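E3 ubiquitin-protein ligase RNF31 (Mus musculus, PDB 5Y3T) acts as a RING-type E3 ligase that transfers ubiquitin to proteins, and through its helical UBA region probably binds partners such as HOIL-1. Local coordinates at residues Phe31-Tyr36 against Leu43-Ser48; Glu55-Leu60 against Gln74-Ala79; Gln63-Leu68 against Ala97-Val102. All blocks are in the same frame, centred on the assembly; numbering follows the deposited sequence.

Contact 1. Residues Phe31-Tyr36 against Leu43-Ser48; sequences FSALQY and LQWLRS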
loop_
_atom_site.group_PDB
_atom_site.type_symbol
_atom_site.label_atom_id
_atom_site.label_comp_id
_atom_site.label_asym_id
_atom_site.label_seq_id
_atom_site.Cartn_x
_atom_site.Cartn_y
_atom_site.Cartn_z
ATOM N N PHE B 31 -6.063 -14.492 -11.559
ATOM C CA PHE B 31 -6.346 -15.309 -10.388
ATOM C C PHE B 31 -7.688 -14.937 -9.702
ATOM O O PHE B 31 -8.404 -15.814 -9.245
ATOM C CB PHE B 31 -5.194 -15.209 -9.405
ATOM C CG PHE B 31 -5.347 -16.087 -8.212
ATOM C CD1 PHE B 31 -5.207 -17.484 -8.335
ATOM C CD2 PHE B 31 -5.598 -15.536 -6.949
ATOM C CE1 PHE B 31 -5.323 -18.320 -7.228
ATOM C CE2 PHE B 31 -5.713 -16.371 -5.827
ATOM C CZ PHE B 31 -5.568 -17.766 -5.966
ATOM N N SER B 32 -7.988 -13.641 -9.640
ATOM C CA SER B 32 -9.237 -13.131 -9.084
ATOM C C SER B 32 -10.443 -13.672 -9.825
ATOM O O SER B 32 -11.448 -14.061 -9.189
ATOM C CB SER B 32 -9.266 -11.599 -9.115
ATOM O OG SER B 32 -8.277 -11.068 -8.229
ATOM N N ALA B 33 -10.309 -13.739 -11.156
ATOM C CA ALA B 33 -11.302 -14.356 -12.006
ATOM C C ALA B 33 -11.497 -15.836 -11.706
ATOM O O ALA B 33 -12.644 -16.279 -11.535
ATOM C CB ALA B 33 -10.941 -14.166 -13.436
ATOM N N LEU B 34 -10.383 -16.575 -11.640
ATOM C CA LEU B 34 -10.372 -18.000 -11.308
ATOM C C LEU B 34 -11.062 -18.263 -9.973
ATOM O O LEU B 34 -11.927 -19.121 -9.886
ATOM C CB LEU B 34 -8.949 -18.566 -11.285
ATOM C CG LEU B 34 -8.175 -18.634 -12.637
ATOM C CD1 LEU B 34 -6.727 -19.127 -12.516
ATOM C CD2 LEU B 34 -8.921 -19.503 -13.626
ATOM N N GLN B 35 -10.704 -17.510 -8.948
ATOM C CA GLN B 35 -11.282 -17.710 -7.602
ATOM C C GLN B 35 -12.781 -17.419 -7.522
ATOM O O GLN B 35 -13.502 -18.186 -6.896
ATOM C CB GLN B 35 -10.624 -16.781 -6.594
ATOM C CG GLN B 35 -9.169 -17.053 -6.384
ATOM C CD GLN B 35 -9.005 -18.310 -5.622
ATOM O OE1 GLN B 35 -8.805 -19.355 -6.205
ATOM N NE2 GLN B 35 -9.116 -18.224 -4.308
ATOM N N TYR B 36 -13.219 -16.304 -8.112
ATOM C CA TYR B 36 -14.629 -15.915 -8.118
ATOM C C TYR B 36 -15.569 -16.843 -8.929
ATOM O O TYR B 36 -16.635 -17.221 -8.457
ATOM C CB TYR B 36 -14.776 -14.490 -8.639
ATOM C CG TYR B 36 -16.127 -13.866 -8.360
ATOM C CD1 TYR B 36 -16.481 -13.463 -7.065
ATOM C CD2 TYR B 36 -17.055 -13.668 -9.377
ATOM C CE1 TYR B 36 -17.726 -12.894 -6.792
ATOM C CE2 TYR B 36 -18.303 -13.105 -9.120
ATOM C CZ TYR B 36 -18.632 -12.713 -7.829
ATOM O OH TYR B 36 -19.857 -12.159 -7.571
ATOM N N LEU B 43 -9.518 -15.019 -19.474
ATOM C CA LEU B 43 -9.515 -13.821 -20.318
ATOM C C LEU B 43 -10.897 -13.456 -20.767
ATOM O O LEU B 43 -11.293 -12.295 -20.669
ATOM C CB LEU B 43 -8.606 -13.992 -21.532
ATOM C CG LEU B 43 -7.112 -14.135 -21.180
ATOM C CD1 LEU B 43 -6.313 -14.420 -22.439
ATOM C CD2 LEU B 43 -6.594 -12.883 -20.465
ATOM N N GLN B 44 -11.647 -14.455 -21.221
ATOM C CA GLN B 44 -13.027 -14.226 -21.654
ATOM C C GLN B 44 -13.855 -13.662 -20.532
ATOM O O GLN B 44 -14.495 -12.639 -20.718
ATOM C CB GLN B 44 -13.679 -15.498 -22.203
ATOM C CG GLN B 44 -13.270 -15.807 -23.641
ATOM C CD GLN B 44 -13.937 -17.064 -24.156
ATOM O OE1 GLN B 44 -15.158 -17.207 -24.056
ATOM N NE2 GLN B 44 -13.140 -17.999 -24.672
ATOM N N TRP B 45 -13.797 -14.301 -19.360
ATOM C CA TRP B 45 -14.548 -13.830 -18.195
ATOM C C TRP B 45 -14.254 -12.389 -17.857
ATOM O O TRP B 45 -15.181 -11.632 -17.578
ATOM C CB TRP B 45 -14.341 -14.727 -16.960
ATOM C CG TRP B 45 -15.269 -14.390 -15.804
ATOM C CD1 TRP B 45 -16.491 -14.946 -15.533
ATOM C CD2 TRP B 45 -15.036 -13.411 -14.768
ATOM N NE1 TRP B 45 -17.034 -14.372 -14.394
ATOM C CE2 TRP B 45 -16.156 -13.443 -13.900
ATOM C CE3 TRP B 45 -13.983 -12.518 -14.488
ATOM C CZ2 TRP B 45 -16.258 -12.616 -12.795
ATOM C CZ3 TRP B 45 -14.078 -11.691 -13.379
ATOM C CH2 TRP B 45 -15.214 -11.745 -12.541
ATOM N N LEU B 46 -12.981 -12.002 -17.873
ATOM C CA LEU B 46 -12.598 -10.625 -17.563
ATOM C C LEU B 46 -13.216 -9.645 -18.537
ATOM O O LEU B 46 -13.842 -8.702 -18.076
ATOM C CB LEU B 46 -11.075 -10.438 -17.522
ATOM C CG LEU B 46 -10.381 -11.050 -16.295
ATOM C CD1 LEU B 46 -8.893 -11.223 -16.545
ATOM C CD2 LEU B 46 -10.597 -10.234 -15.037
ATOM N N ARG B 47 -13.036 -9.845 -19.851
ATOM C CA ARG B 47 -13.745 -9.014 -20.912
ATOM C C ARG B 47 -15.255 -8.855 -20.738
ATOM O O ARG B 47 -15.780 -7.781 -20.871
ATOM C CB ARG B 47 -13.581 -9.594 -22.326
ATOM C CG ARG B 47 -12.430 -9.010 -23.125
ATOM C CD ARG B 47 -12.295 -9.638 -24.517
ATOM N NE ARG B 47 -10.938 -10.191 -24.705
ATOM C CZ ARG B 47 -10.584 -11.484 -24.611
ATOM N NH1 ARG B 47 -11.477 -12.450 -24.361
ATOM N NH2 ARG B 47 -9.304 -11.824 -24.791
ATOM N N SER B 48 -15.946 -9.943 -20.450
ATOM C CA SER B 48 -17.409 -9.946 -20.457
ATOM C C SER B 48 -18.089 -9.723 -19.073
ATOM O O SER B 48 -19.149 -9.104 -19.018
ATOM C CB SER B 48 -17.902 -11.240 -21.136
ATOM O OG SER B 48 -18.278 -12.220 -20.201
#
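Ala33 and Tyr36, one helical turn apart, both meet the six-membered part of the Trp45 indole, but they meet it at different places. The methyl CB of Ala33 comes obliquely against CE3 at 3.6 Å. Tyr36 reaches the other end of the same ring, its CD2 lying 3.7 Å from Trp45 CZ2, and the two aromatic side chains run across each other at about a right angle. The indole stands out from helix 42-64 because CG lies anti to the backbone N of Trp45 (chi1 -171°), a setting that carries the ring across to helix 27-37. Beside it, a branch of Leu46 completes the patch more loosely, with CD2 4.3 Å from Ala33 CB. The segments cross nearly perpendicularly, at 91° with their axes 9.5 Å apart, as two consecutive helices of the UBA-type bundle, joined by a short loop. Trp80 of helix 73-82 meets the Tyr36 ring edge-to-face and also touches Trp45, which ties a third helix into this aromatic cluster. With no hydrogen bond between the two segments, their hold on each other is apolar, so it depends on the fit of methyl and ring carbons rather than on directional bonds.

Contact 2. Residues Glu55-Leu60 against Gln74-Ala79; sequences EMVAEL and QEARKA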
loop_
_atom_site.group_PDB
_atom_site.type_symbol
_atom_site.label_atom_id
_atom_site.label_comp_id
_atom_site.label_asym_id
_atom_site.label_seq_id
_atom_site.Cartn_x
_atom_site.Cartn_y
_atom_site.Cartn_z
ATOM N N GLU B 55 -19.108 -3.029 -10.641
ATOM C CA GLU B 55 -20.319 -2.241 -10.441
ATOM C C GLU B 55 -20.979 -2.610 -9.098
ATOM O O GLU B 55 -21.396 -1.723 -8.348
ATOM C CB GLU B 55 -21.229 -2.433 -11.668
ATOM C CG GLU B 55 -22.573 -1.703 -11.755
ATOM C CD GLU B 55 -23.286 -2.004 -13.096
ATOM O OE1 GLU B 55 -24.390 -2.626 -13.119
ATOM O OE2 GLU B 55 -22.707 -1.649 -14.148
ATOM N N MET B 56 -21.014 -3.907 -8.778
ATOM C CA MET B 56 -21.636 -4.420 -7.550
ATOM C C MET B 56 -20.813 -4.047 -6.332
ATOM O O MET B 56 -21.362 -3.657 -5.293
ATOM C CB MET B 56 -21.809 -5.962 -7.636
ATOM C CG MET B 56 -22.287 -6.700 -6.358
ATOM S SD MET B 56 -22.826 -8.426 -6.617
ATOM C CE MET B 56 -21.388 -9.059 -7.493
ATOM N N VAL B 57 -19.489 -4.153 -6.464
ATOM C CA VAL B 57 -18.561 -3.785 -5.373
ATOM C C VAL B 57 -18.770 -2.332 -4.923
ATOM O O VAL B 57 -18.827 -2.063 -3.706
ATOM C CB VAL B 57 -17.101 -4.087 -5.771
ATOM C CG1 VAL B 57 -16.083 -3.501 -4.791
ATOM C CG2 VAL B 57 -16.890 -5.590 -5.905
ATOM N N ALA B 58 -18.932 -1.419 -5.897
ATOM C CA ALA B 58 -19.152 0.022 -5.630
ATOM C C ALA B 58 -20.480 0.345 -4.979
ATOM O O ALA B 58 -20.540 1.167 -4.043
ATOM C CB ALA B 58 -18.980 0.865 -6.904
ATOM N N GLU B 59 -21.548 -0.266 -5.462
ATOM C CA GLU B 59 -22.879 -0.061 -4.837
ATOM C C GLU B 59 -22.928 -0.629 -3.424
ATOM O O GLU B 59 -23.400 0.056 -2.518
ATOM C CB GLU B 59 -24.105 -0.499 -5.703
ATOM C CG GLU B 59 -24.136 -1.908 -6.291
ATOM C CD GLU B 59 -25.114 -2.045 -7.474
ATOM O OE1 GLU B 59 -26.185 -1.383 -7.467
ATOM O OE2 GLU B 59 -24.816 -2.815 -8.425
ATOM N N LEU B 60 -22.406 -1.828 -3.214
ATOM C CA LEU B 60 -22.356 -2.422 -1.849
ATOM C C LEU B 60 -21.449 -1.624 -0.934
ATOM O O LEU B 60 -21.791 -1.399 0.230
ATOM C CB LEU B 60 -21.896 -3.886 -1.877
ATOM C CG LEU B 60 -22.715 -4.888 -2.690
ATOM C CD1 LEU B 60 -22.041 -6.249 -2.665
ATOM C CD2 LEU B 60 -24.158 -4.987 -2.215
ATOM N N GLN B 74 -12.219 2.512 -10.178
ATOM C CA GLN B 74 -10.782 2.310 -9.892
ATOM C C GLN B 74 -10.637 1.823 -8.432
ATOM O O GLN B 74 -9.884 0.927 -8.174
ATOM C CB GLN B 74 -9.924 3.553 -10.162
ATOM C CG GLN B 74 -9.952 4.067 -11.613
ATOM C CD GLN B 74 -11.283 4.760 -12.060
ATOM O OE1 GLN B 74 -11.634 5.865 -11.608
ATOM N NE2 GLN B 74 -12.021 4.094 -12.955
ATOM N N GLU B 75 -11.413 2.372 -7.509
ATOM C CA GLU B 75 -11.408 1.881 -6.116
ATOM C C GLU B 75 -12.010 0.487 -5.915
ATOM O O GLU B 75 -11.504 -0.289 -5.098
ATOM C CB GLU B 75 -12.111 2.857 -5.209
ATOM C CG GLU B 75 -11.282 4.120 -5.023
ATOM C CD GLU B 75 -12.088 5.180 -4.346
ATOM O OE1 GLU B 75 -13.118 5.596 -4.956
ATOM O OE2 GLU B 75 -11.708 5.546 -3.214
ATOM N N ALA B 76 -13.060 0.170 -6.670
ATOM C CA ALA B 76 -13.683 -1.138 -6.582
ATOM C C ALA B 76 -12.712 -2.184 -7.069
ATOM O O ALA B 76 -12.577 -3.226 -6.418
ATOM C CB ALA B 76 -14.967 -1.178 -7.414
ATOM N N ARG B 77 -12.048 -1.884 -8.193
ATOM C CA ARG B 77 -11.119 -2.781 -8.876
ATOM C C ARG B 77 -9.944 -3.076 -7.990
ATOM O O ARG B 77 -9.552 -4.237 -7.816
ATOM C CB ARG B 77 -10.600 -2.150 -10.208
ATOM C CG ARG B 77 -9.629 -2.986 -11.039
ATOM C CD ARG B 77 -9.143 -2.279 -12.324
ATOM N NE ARG B 77 -8.119 -3.077 -13.055
ATOM C CZ ARG B 77 -6.771 -3.022 -12.895
ATOM N NH1 ARG B 77 -6.188 -2.185 -12.024
ATOM N NH2 ARG B 77 -5.962 -3.822 -13.614
ATOM N N LYS B 78 -9.373 -2.023 -7.434
ATOM C CA LYS B 78 -8.191 -2.160 -6.594
ATOM C C LYS B 78 -8.523 -3.099 -5.405
ATOM O O LYS B 78 -7.766 -4.020 -5.122
ATOM C CB LYS B 78 -7.735 -0.778 -6.153
ATOM C CG LYS B 78 -6.440 -0.721 -5.360
ATOM C CD LYS B 78 -5.834 0.700 -5.328
ATOM C CE LYS B 78 -6.825 1.903 -5.314
ATOM N NZ LYS B 78 -7.723 2.087 -4.122
ATOM N N ALA B 79 -9.702 -2.924 -4.803
ATOM C CA ALA B 79 -10.149 -3.767 -3.672
ATOM C C ALA B 79 -10.435 -5.218 -4.084
ATOM O O ALA B 79 -9.942 -6.159 -3.478
ATOM C CB ALA B 79 -11.360 -3.145 -2.986
#
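Glu75 OE1 is held twice, by a salt bridge from Arg98 NH1 of helix 87-107 and by a hydrogen bond with Ser72 OG, just ahead of helix 73-82. Two partners on one oxygen of a buried residue probably favour the charged carboxylate and help to fix its rotation. The next residue, Ala76, is the one that meets helix 42-64. Its CB points at Val57 and lies 3.7 Å from CG1, while that same branch also comes within 3.8 Å of Ala76 CA, so the valine methyl rests alongside the alanine instead of meeting CB alone. Placing CG1 anti to the backbone N (chi1 170°) is what brings this branch to bear. Ala76 CB also approaches the Ala58 backbone, 4.3 Å from its N. Such small residues permit a close approach of two helices in the UBA-type bundle: the CA atoms of Ala58 and Ala76 are only 5.7 Å apart. Helix 87-107 packs on both segments, with Leu87 touching Val57 and Cys94 touching Ala79. Arg77, whose CB points away from helix 42-64, forms a salt bridge through NH2 with Glu29 OE2, linking helix 73-82 to helix 27-37 as well.

Contact 3. Residues Gln63-Leu68 against Ala97-Val102; sequences QQDPEL and ARRRKV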
loop_
_atom_site.group_PDB
_atom_site.type_symbol
_atom_site.label_atom_id
_atom_site.label_comp_id
_atom_site.label_asym_id
_atom_site.label_seq_id
_atom_site.Cartn_x
_atom_site.Cartn_y
_atom_site.Cartn_z
ATOM N N GLN B 63 -23.616 1.270 0.121
ATOM C CA GLN B 63 -24.561 0.771 1.106
ATOM C C GLN B 63 -23.983 0.531 2.495
ATOM O O GLN B 63 -24.639 0.816 3.493
ATOM C CB GLN B 63 -25.187 -0.513 0.593
ATOM C CG GLN B 63 -26.110 -0.225 -0.573
ATOM C CD GLN B 63 -26.655 -1.472 -1.205
ATOM O OE1 GLN B 63 -26.510 -2.585 -0.667
ATOM N NE2 GLN B 63 -27.297 -1.302 -2.359
ATOM N N GLN B 64 -22.765 0.011 2.566
ATOM C CA GLN B 64 -22.188 -0.375 3.855
ATOM C C GLN B 64 -21.775 0.809 4.661
ATOM O O GLN B 64 -21.956 0.794 5.841
ATOM C CB GLN B 64 -21.075 -1.423 3.694
ATOM C CG GLN B 64 -21.634 -2.750 3.134
ATOM C CD GLN B 64 -22.624 -3.444 4.082
ATOM O OE1 GLN B 64 -23.741 -3.849 3.704
ATOM N NE2 GLN B 64 -22.224 -3.556 5.325
ATOM N N ASP B 65 -21.246 1.853 4.040
ATOM C CA ASP B 65 -21.037 3.123 4.748
ATOM C C ASP B 65 -21.495 4.241 3.820
ATOM O O ASP B 65 -20.722 4.700 2.983
ATOM C CB ASP B 65 -19.583 3.294 5.189
ATOM C CG ASP B 65 -19.378 4.481 6.168
ATOM O OD1 ASP B 65 -20.265 5.347 6.284
ATOM O OD2 ASP B 65 -18.311 4.565 6.821
ATOM N N PRO B 66 -22.767 4.679 3.960
ATOM C CA PRO B 66 -23.287 5.754 3.100
ATOM C C PRO B 66 -22.787 7.190 3.451
ATOM O O PRO B 66 -23.001 8.119 2.672
ATOM C CB PRO B 66 -24.814 5.615 3.242
ATOM C CG PRO B 66 -25.055 4.629 4.350
ATOM C CD PRO B 66 -23.744 4.329 5.004
ATOM N N GLU B 67 -22.082 7.345 4.573
ATOM C CA GLU B 67 -21.343 8.583 4.883
ATOM C C GLU B 67 -20.150 8.864 3.921
ATOM O O GLU B 67 -19.662 9.991 3.878
ATOM C CB GLU B 67 -20.758 8.589 6.326
ATOM C CG GLU B 67 -21.613 8.092 7.502
ATOM C CD GLU B 67 -22.748 9.024 7.885
ATOM O OE1 GLU B 67 -23.412 9.578 6.979
ATOM O OE2 GLU B 67 -22.992 9.178 9.104
ATOM N N LEU B 68 -19.674 7.860 3.182
ATOM C CA LEU B 68 -18.385 7.937 2.498
ATOM C C LEU B 68 -18.454 8.357 1.043
ATOM O O LEU B 68 -17.449 8.326 0.310
ATOM C CB LEU B 68 -17.671 6.587 2.629
ATOM C CG LEU B 68 -17.193 6.343 4.064
ATOM C CD1 LEU B 68 -16.534 4.978 4.189
ATOM C CD2 LEU B 68 -16.250 7.456 4.508
ATOM N N ALA B 97 -10.400 1.444 2.552
ATOM C CA ALA B 97 -9.496 2.330 1.800
ATOM C C ALA B 97 -10.007 3.768 1.722
ATOM O O ALA B 97 -9.246 4.680 1.986
ATOM C CB ALA B 97 -9.193 1.808 0.391
ATOM N N ARG B 98 -11.285 3.956 1.409
ATOM C CA ARG B 98 -11.827 5.294 1.285
ATOM C C ARG B 98 -11.984 5.998 2.629
ATOM O O ARG B 98 -11.713 7.180 2.714
ATOM C CB ARG B 98 -13.177 5.237 0.605
ATOM C CG ARG B 98 -13.823 6.601 0.439
ATOM C CD ARG B 98 -13.275 7.395 -0.760
ATOM N NE ARG B 98 -14.449 8.135 -1.121
ATOM C CZ ARG B 98 -15.146 8.077 -2.245
ATOM N NH1 ARG B 98 -14.737 7.474 -3.356
ATOM N NH2 ARG B 98 -16.254 8.769 -2.264
ATOM N N ARG B 99 -12.483 5.285 3.647
ATOM C CA ARG B 99 -12.486 5.768 5.036
ATOM C C ARG B 99 -11.124 6.250 5.507
ATOM O O ARG B 99 -11.017 7.314 6.117
ATOM C CB ARG B 99 -13.001 4.702 6.018
ATOM C CG ARG B 99 -13.433 5.291 7.349
ATOM C CD ARG B 99 -13.802 4.237 8.382
ATOM N NE ARG B 99 -15.069 3.616 8.037
ATOM C CZ ARG B 99 -15.315 2.305 7.930
ATOM N NH1 ARG B 99 -14.383 1.364 8.152
ATOM N NH2 ARG B 99 -16.534 1.922 7.585
ATOM N N ARG B 100 -10.090 5.474 5.223
ATOM C CA ARG B 100 -8.745 5.793 5.659
ATOM C C ARG B 100 -8.254 7.067 4.973
ATOM O O ARG B 100 -7.518 7.898 5.564
ATOM C CB ARG B 100 -7.830 4.588 5.365
ATOM C CG ARG B 100 -6.371 4.755 5.753
ATOM C CD ARG B 100 -5.510 3.527 5.496
ATOM N NE ARG B 100 -5.678 2.923 4.175
ATOM C CZ ARG B 100 -5.172 3.398 3.024
ATOM N NH1 ARG B 100 -4.464 4.544 2.968
ATOM N NH2 ARG B 100 -5.402 2.722 1.898
ATOM N N LYS B 101 -8.641 7.224 3.711
ATOM C CA LYS B 101 -8.181 8.364 2.947
ATOM C C LYS B 101 -8.909 9.648 3.354
ATOM O O LYS B 101 -8.311 10.689 3.375
ATOM C CB LYS B 101 -8.279 8.085 1.464
ATOM C CG LYS B 101 -7.282 7.040 1.034
ATOM C CD LYS B 101 -7.503 6.596 -0.390
ATOM C CE LYS B 101 -6.806 5.277 -0.725
ATOM N NZ LYS B 101 -7.384 4.759 -1.990
ATOM N N VAL B 102 -10.174 9.552 3.719
ATOM C CA VAL B 102 -10.931 10.690 4.212
ATOM C C VAL B 102 -10.406 11.155 5.564
ATOM O O VAL B 102 -10.328 12.361 5.829
ATOM C CB VAL B 102 -12.452 10.367 4.247
ATOM C CG1 VAL B 102 -13.244 11.298 5.188
ATOM C CG2 VAL B 102 -13.000 10.382 2.811
#
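Arg99 and Leu68 meet first through carbon, Arg99 CB lying 4.0 Å from Leu68 CD1, while the other leucine methyl, CD2, approaches Arg99 CA at 4.2 Å. Beyond CB the arginine chain runs extended until it bends about CG-CD (chi3 -72°), a turn that swings the guanidinium toward Asp65. NE comes within 3.6 Å of Asp65 OD2, and NH2 closes the salt bridge to this oxygen at 3.3 Å with a fairly straight N-H angle of 162°. The oxygen lies in the guanidinium plane and is approached on its anti side. At the remaining tip, NH1 donates to the backbone of a chain of another protein. A leucine in place of Arg99 would probably leave Asp65 without its charged mate and that neighbouring chain without a hydrogen bond. Arg98, one residue back, gives Leu68 O a weak bond from NH2 at 2.9 Å; its stronger partner is Ala70 O, and Phe71 adds a cation-pi contact. Asp65 OD1 meanwhile accepts a weak bond from Glu67 N at 3.2 Å. This link from an aspartate side chain to the amide two residues on is consistent with an Asx turn, here placed where helix 42-64 ends and clasped to helix 87-107 of the UBA-type helical bundle.

Helix 42-64 is the common thread: contact 1 uses its start, contact 2 its later turns, and contact 3 its end and the loop that follows. From contact 1 to contact 2 the centres are about 15 Å apart, from contact 2 to contact 3 about 12 Å, and between the outer two about 27 Å. Contact 1 closes before the others open, whereas contacts 2 and 3 alternate along the chain. Neighbours touch directly, through Tyr36 against Met56 and through the pair Glu75 and Arg98. The long helix thus gathers helices 27-37, 73-82 and 87-107 in turn, consistent with one continuous UBA-pair unit that meets other protein chains at contacts 1 and 3 but not at contact 2.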